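Local coordinates for protein phycocyanobilin lyase subunit alpha (Nostoc sp. PCC 7120, PDB 5N3U) that associates with its partner CpcF to form a lyase and is probably required for attaching the bilin chromophore to the phycocyanin alpha subunit, at residues D101-V104 and R105-A108; G159-D162 and A163-L166; P193-G196 and E197-V200. All blocks are in the same frame, centred on the assembly; numbering follows the deposited sequence.

Interaction 1: D101-V104 and R105-A108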
loop_
_atom_site.group_PDB
_atom_site.type_symbol
_atom_site.label_atom_id
_atom_site.label_comp_id
_atom_site.label_asym_id
_atom_site.label_seq_id
_atom_site.Cartn_x
_atom_site.Cartn_y
_atom_site.Cartn_z
ATOM N N ASP A 101 10.832 21.267 21.861
ATOM C CA ASP A 101 10.564 20.908 20.486
ATOM C C ASP A 101 9.026 20.770 20.290
ATOM O O ASP A 101 8.380 19.887 20.879
ATOM C CB ASP A 101 11.228 19.569 20.235
ATOM C CG ASP A 101 10.976 19.010 18.851
ATOM O OD1 ASP A 101 10.252 19.612 18.022
ATOM O OD2 ASP A 101 11.522 17.895 18.574
ATOM N N PHE A 102 8.486 21.623 19.430
ATOM C CA PHE A 102 7.070 21.608 19.126
ATOM C C PHE A 102 6.537 20.221 18.793
ATOM O O PHE A 102 5.435 19.825 19.259
ATOM C CB PHE A 102 6.739 22.633 17.989
ATOM C CG PHE A 102 5.344 22.503 17.466
ATOM C CD1 PHE A 102 5.050 21.584 16.473
ATOM C CD2 PHE A 102 4.290 23.297 17.973
ATOM C CE1 PHE A 102 3.781 21.406 16.006
ATOM C CE2 PHE A 102 2.983 23.180 17.432
ATOM C CZ PHE A 102 2.690 22.169 16.533
ATOM N N TYR A 103 7.304 19.492 17.995
ATOM C CA TYR A 103 6.858 18.227 17.446
ATOM C C TYR A 103 6.851 17.120 18.537
ATOM O O TYR A 103 6.056 16.219 18.466
ATOM C CB TYR A 103 7.664 17.821 16.228
ATOM C CG TYR A 103 7.379 18.724 15.083
ATOM C CD1 TYR A 103 6.154 18.611 14.405
ATOM C CD2 TYR A 103 8.259 19.737 14.726
ATOM C CE1 TYR A 103 5.805 19.537 13.375
ATOM C CE2 TYR A 103 7.958 20.616 13.684
ATOM C CZ TYR A 103 6.724 20.505 13.039
ATOM O OH TYR A 103 6.381 21.376 12.046
ATOM N N VAL A 104 7.651 17.264 19.560
ATOM C CA VAL A 104 7.527 16.396 20.765
ATOM C C VAL A 104 6.228 16.704 21.521
ATOM O O VAL A 104 5.550 15.810 21.913
ATOM C CB VAL A 104 8.726 16.543 21.681
ATOM C CG1 VAL A 104 8.482 15.813 22.971
ATOM C CG2 VAL A 104 9.941 15.960 21.017
ATOM N N ARG A 105 5.966 17.970 21.759
ATOM C CA ARG A 105 4.721 18.404 22.412
ATOM C C ARG A 105 3.519 17.874 21.675
ATOM O O ARG A 105 2.567 17.338 22.279
ATOM C CB ARG A 105 4.656 19.926 22.603
ATOM C CG ARG A 105 5.849 20.526 23.358
ATOM C CD ARG A 105 5.568 21.906 23.999
ATOM N NE ARG A 105 5.283 22.970 23.049
ATOM C CZ ARG A 105 6.176 23.545 22.268
ATOM N NH1 ARG A 105 7.453 23.145 22.307
ATOM N NH2 ARG A 105 5.798 24.489 21.432
ATOM N N GLU A 106 3.578 17.962 20.386
ATOM C CA GLU A 106 2.461 17.502 19.516
ATOM C C GLU A 106 2.263 16.003 19.624
ATOM O O GLU A 106 1.169 15.499 19.785
ATOM C CB GLU A 106 2.732 17.875 18.045
ATOM C CG GLU A 106 1.504 17.654 17.186
ATOM C CD GLU A 106 1.680 18.181 15.773
ATOM O OE1 GLU A 106 2.693 17.797 15.112
ATOM O OE2 GLU A 106 0.825 19.019 15.368
ATOM N N ALA A 107 3.354 15.267 19.483
ATOM C CA ALA A 107 3.304 13.833 19.582
ATOM C C ALA A 107 2.799 13.373 20.926
ATOM O O ALA A 107 1.993 12.467 20.990
ATOM C CB ALA A 107 4.707 13.258 19.355
ATOM N N ALA A 108 3.213 14.063 21.984
ATOM C CA ALA A 108 2.784 13.714 23.347
ATOM C C ALA A 108 1.327 13.974 23.576
ATOM O O ALA A 108 0.589 13.162 24.120
ATOM C CB ALA A 108 3.590 14.474 24.404
HETATM O O HOH W 1 4.790 15.401 16.081
#

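Interaction 2: G159-D162 and A163-L166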
loop_
_atom_site.group_PDB
_atom_site.type_symbol
_atom_site.label_atom_id
_atom_site.label_comp_id
_atom_site.label_asym_id
_atom_site.label_seq_id
_atom_site.Cartn_x
_atom_site.Cartn_y
_atom_site.Cartn_z
ATOM N N GLY A 159 -12.008 13.924 29.318
ATOM C CA GLY A 159 -13.108 14.357 30.147
ATOM C C GLY A 159 -12.796 15.544 31.060
ATOM O O GLY A 159 -13.396 15.670 32.114
ATOM N N ALA A 160 -11.925 16.477 30.638
ATOM C CA ALA A 160 -11.565 17.605 31.464
ATOM C C ALA A 160 -12.583 18.722 31.372
ATOM O O ALA A 160 -12.346 19.765 30.680
ATOM C CB ALA A 160 -10.212 18.134 31.023
ATOM N N THR A 161 -13.702 18.556 32.062
ATOM C CA THR A 161 -14.764 19.551 32.011
ATOM C C THR A 161 -14.429 20.939 32.552
ATOM O O THR A 161 -14.976 21.940 32.093
ATOM C CB THR A 161 -16.028 19.031 32.724
ATOM O OG1 THR A 161 -15.643 18.546 34.014
ATOM C CG2 THR A 161 -16.658 17.964 31.875
ATOM N N ASP A 162 -13.496 21.016 33.474
ATOM C CA ASP A 162 -13.026 22.319 33.941
ATOM C C ASP A 162 -12.430 23.163 32.851
ATOM O O ASP A 162 -12.403 24.331 32.987
ATOM C CB ASP A 162 -11.900 22.186 34.926
ATOM C CG ASP A 162 -12.344 21.659 36.252
ATOM O OD1 ASP A 162 -13.538 21.795 36.605
ATOM O OD2 ASP A 162 -11.454 21.106 36.942
ATOM N N ALA A 163 -12.019 22.573 31.745
ATOM C CA ALA A 163 -11.382 23.328 30.687
ATOM C C ALA A 163 -12.335 23.937 29.719
ATOM O O ALA A 163 -11.900 24.660 28.811
ATOM C CB ALA A 163 -10.377 22.413 29.937
ATOM N N ILE A 164 -13.620 23.612 29.809
ATOM C CA ILE A 164 -14.607 24.147 28.868
ATOM C C ILE A 164 -14.470 25.612 28.551
ATOM O O ILE A 164 -14.447 25.957 27.406
ATOM C CB ILE A 164 -16.062 23.834 29.321
ATOM C CG1 ILE A 164 -16.334 22.350 29.080
ATOM C CG2 ILE A 164 -17.089 24.703 28.570
ATOM C CD1 ILE A 164 -17.546 21.775 29.842
ATOM N N PRO A 165 -14.394 26.504 29.549
ATOM C CA PRO A 165 -14.344 27.948 29.234
ATOM C C PRO A 165 -13.037 28.334 28.514
ATOM O O PRO A 165 -12.999 29.325 27.816
ATOM C CB PRO A 165 -14.310 28.616 30.593
ATOM C CG PRO A 165 -14.574 27.598 31.599
ATOM C CD PRO A 165 -14.417 26.236 30.991
ATOM N N LEU A 166 -11.966 27.513 28.662
ATOM C CA LEU A 166 -10.730 27.746 27.930
ATOM C C LEU A 166 -10.796 27.208 26.507
ATOM O O LEU A 166 -10.217 27.766 25.603
ATOM C CB LEU A 166 -9.583 27.107 28.645
ATOM C CG LEU A 166 -9.411 27.405 30.121
ATOM C CD1 LEU A 166 -8.198 26.602 30.605
ATOM C CD2 LEU A 166 -9.193 28.876 30.402
#

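Interaction 3: P193-G196 and E197-V200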
loop_
_atom_site.group_PDB
_atom_site.type_symbol
_atom_site.label_atom_id
_atom_site.label_comp_id
_atom_site.label_asym_id
_atom_site.label_seq_id
_atom_site.Cartn_x
_atom_site.Cartn_y
_atom_site.Cartn_z
ATOM N N PRO A 193 -25.714 18.963 21.040
ATOM C CA PRO A 193 -25.766 18.703 19.618
ATOM C C PRO A 193 -25.264 19.732 18.752
ATOM O O PRO A 193 -24.737 19.400 17.670
ATOM C CB PRO A 193 -27.299 18.590 19.350
ATOM C CG PRO A 193 -27.752 17.882 20.571
ATOM C CD PRO A 193 -27.010 18.578 21.682
ATOM N N VAL A 194 -25.444 21.010 19.107
ATOM C CA VAL A 194 -24.904 22.065 18.231
ATOM C C VAL A 194 -23.389 21.867 17.841
ATOM O O VAL A 194 -22.993 22.154 16.712
ATOM C CB VAL A 194 -25.082 23.468 18.858
ATOM C CG1 VAL A 194 -24.218 23.618 20.095
ATOM C CG2 VAL A 194 -24.821 24.566 17.879
ATOM N N TYR A 195 -22.633 21.305 18.737
ATOM C CA TYR A 195 -21.182 21.081 18.480
ATOM C C TYR A 195 -20.997 19.883 17.552
ATOM O O TYR A 195 -20.173 19.922 16.650
ATOM C CB TYR A 195 -20.440 20.909 19.800
ATOM C CG TYR A 195 -20.498 22.144 20.614
ATOM C CD1 TYR A 195 -20.189 23.380 20.075
ATOM C CD2 TYR A 195 -20.968 22.102 21.911
ATOM C CE1 TYR A 195 -20.295 24.543 20.836
ATOM C CE2 TYR A 195 -21.076 23.262 22.661
ATOM C CZ TYR A 195 -20.807 24.459 22.102
ATOM O OH TYR A 195 -20.954 25.546 22.922
ATOM N N GLY A 196 -21.808 18.842 17.711
ATOM C CA GLY A 196 -21.805 17.781 16.718
ATOM C C GLY A 196 -22.154 18.201 15.369
ATOM O O GLY A 196 -21.630 17.686 14.387
ATOM N N GLU A 197 -23.116 19.119 15.262
ATOM C CA GLU A 197 -23.506 19.637 13.959
ATOM C C GLU A 197 -22.444 20.397 13.261
ATOM O O GLU A 197 -22.344 20.419 12.025
ATOM C CB GLU A 197 -24.783 20.511 14.079
ATOM C CG GLU A 197 -26.061 19.753 14.433
ATOM C CD GLU A 197 -26.398 18.748 13.380
ATOM O OE1 GLU A 197 -26.356 19.136 12.224
ATOM O OE2 GLU A 197 -26.651 17.582 13.708
ATOM N N LEU A 198 -21.610 21.096 13.989
ATOM C CA LEU A 198 -20.510 21.772 13.293
ATOM C C LEU A 198 -19.586 20.736 12.601
ATOM O O LEU A 198 -19.053 20.998 11.530
ATOM C CB LEU A 198 -19.631 22.479 14.291
ATOM C CG LEU A 198 -20.158 23.756 14.866
ATOM C CD1 LEU A 198 -19.391 24.049 16.124
ATOM C CD2 LEU A 198 -20.000 24.844 13.795
ATOM N N LEU A 199 -19.372 19.594 13.249
ATOM C CA LEU A 199 -18.560 18.490 12.604
ATOM C C LEU A 199 -19.246 17.964 11.367
ATOM O O LEU A 199 -18.641 17.854 10.287
ATOM C CB LEU A 199 -18.285 17.375 13.602
ATOM C CG LEU A 199 -17.443 17.895 14.779
ATOM C CD1 LEU A 199 -17.341 16.906 15.930
ATOM C CD2 LEU A 199 -16.113 18.260 14.223
ATOM N N VAL A 200 -20.539 17.771 11.469
ATOM C CA VAL A 200 -21.311 17.414 10.231
ATOM C C VAL A 200 -21.122 18.372 9.110
ATOM O O VAL A 200 -20.839 17.994 7.977
ATOM C CB VAL A 200 -22.801 17.259 10.541
ATOM C CG1 VAL A 200 -23.590 17.081 9.239
ATOM C CG2 VAL A 200 -23.000 16.079 11.471
#

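Interaction 1: D101-V104 and R105-A108
Asp101 is the N-cap of helix 102-115, in a HEAT-repeat region of the chain, and the first turn is closed by Arg105 N, which bonds back to Asp101 O at 3.2 Å and almost straight (169°). Glu106 N follows on Phe102 O at 2.9 Å, and Ala107 and Ala108 continue the alpha-helical pattern on Tyr103 and Val104. Asp101 also caps the helix with its side chain: OD1 accepts from Tyr103 N, the N-H coming from above the carboxylate plane, while OD2 forms a salt bridge with Arg75 and accepts from Tyr71 N. The cap thereby ties the start of this helix to the start of helix 72-83, joining two helices of the HEAT array. Arg105 folds back over the helix start, where a bend at chi3 (-64°) lays one face of the guanidinium on Phe102 CA, 3.8 Å from Arg105 CZ. Its plane is perpendicular to the Phe102 ring; NH1 bonds to Cys99 O and NE to Gln146 OE1, which pin the group across the N-terminal turn. Glu106 reaches the aromatic pair from the next turn. With CG anti to the backbone N (chi1 -169°), its extended chain runs beside Tyr103, placing OE1 3.6 Å from Tyr103 CD1, whereas OE2 comes 3.8 Å from Phe102 CZ. A water donates to Tyr103 O and, weakly, to Glu106 OE1. Phe102 CD1 sits over the centre of one Tyr103 ring face, and His143 stacks on Phe102 and meets the Tyr103 ring nearly perpendicularly.

Interaction 2: G159-D162 and A163-L166
Ala160 and Ala163 bring their methyl groups, CB to CB, to 4.4 Å across a tight turn that leads from helix 148-157 toward the short helix 164-167 in a HEAT-repeat region. Ala163 N donates to Ala160 O at 3.0 Å, and Ile164 N donates to Thr161 O at 3.1 Å. Each donor stands above the carbonyl plane of its acceptor, Ile164 N by 59°. Just before them Gly159 closes the preceding helix in a Schellman motif with positive phi, and Ala160 is the centre of an inverse gamma turn.

The close side pairs methyl and methylene groups with each other and with backbone carbonyl oxygens. Ala160 rests against Ala121 and Ala163 against Ile125, both of helix 121-126. Ile164 sends CG1 back along the turn, anti to its carbonyl carbon (chi1 -74°), to lie 3.3 Å from Thr161 O with CD1 beside it. Its side chain also packs on Met186, Leu189 and Thr190 of helix 176-190. The other side is looser: Asp162, Thr161 and Pro165 are exposed, though Thr161 still touches Leu189, and the Asp162 side chain touches the next residues through CB alone.

Pro165 has no N-H to offer Asp162 O, which meets the ring CD at 3.4 Å instead. The hydrogen bonds across the junction are those of Ala163 N and Ile164 N, an i to i+3 pattern of 3-10 type.

Interaction 3: P193-G196 and E197-V200
Tyr195 and Leu198 lie side by side on helix 193-203 and point the same way, one turn apart. Leu198 CD1 meets the Tyr195 ring at its edge, near the ring plane, 4.1 Å from Tyr195 CD1. One face of that ring is taken by Val194, whose CG1 sits over the ring centre, so the aromatic group has aliphatic neighbours at a face and at an edge. Tyr195 CG stands anti to its own carbonyl carbon (chi1 -64°), and from there the ring reaches Met186, Tyr187 and Thr190 of helix 176-190. The two helices follow one another in a HEAT-repeat region, and the tyrosine packs between them through those three residues. Leu199 serves the buried side one step further on: its side chain touches Cys180 of helix 176-190 and Leu218 and Ile221 of helix 208-221, placing helix 193-203 against both neighbours. Glu197 turns back instead: CG, anti to its carbonyl carbon (chi1 -69°), lies 3.5 Å from Pro193 O, and a bend at chi2 then turns the carboxylate, whose OE2 bonds to Tyr223 OH. The backbone is alpha-helical. Glu197 N donates to Pro193 O at 2.9 Å, and Val200 N to Gly196 O at 3.1 Å. Leu198 N has two acceptors, Val194 O at 3.2 Å and, weakly, Tyr195 O. Val200 CG2 lies 3.6 Å from Gly196 O.

All three contacts are local, each closing a turn within one continuous run, and they follow in series along the chain without nesting or crossing. Interaction 1 begins helix 102-115, in a different HEAT-repeat region from interactions 2 and 3, and ties it to helices 72-83 and 90-96. Helix 148-157 then leads into interaction 2, the turn that sits between helices 121-126 and 176-190. Interaction 3 comes next, on helix 193-203, and lies against helices 176-190 and 208-221. Helix 176-190 is thus shared by interactions 2 and 3, whose nearest atoms are about 7 Å apart. Interactions 1 and 3 fall on opposite sides of the chain's centre, their own centres 28 Å apart.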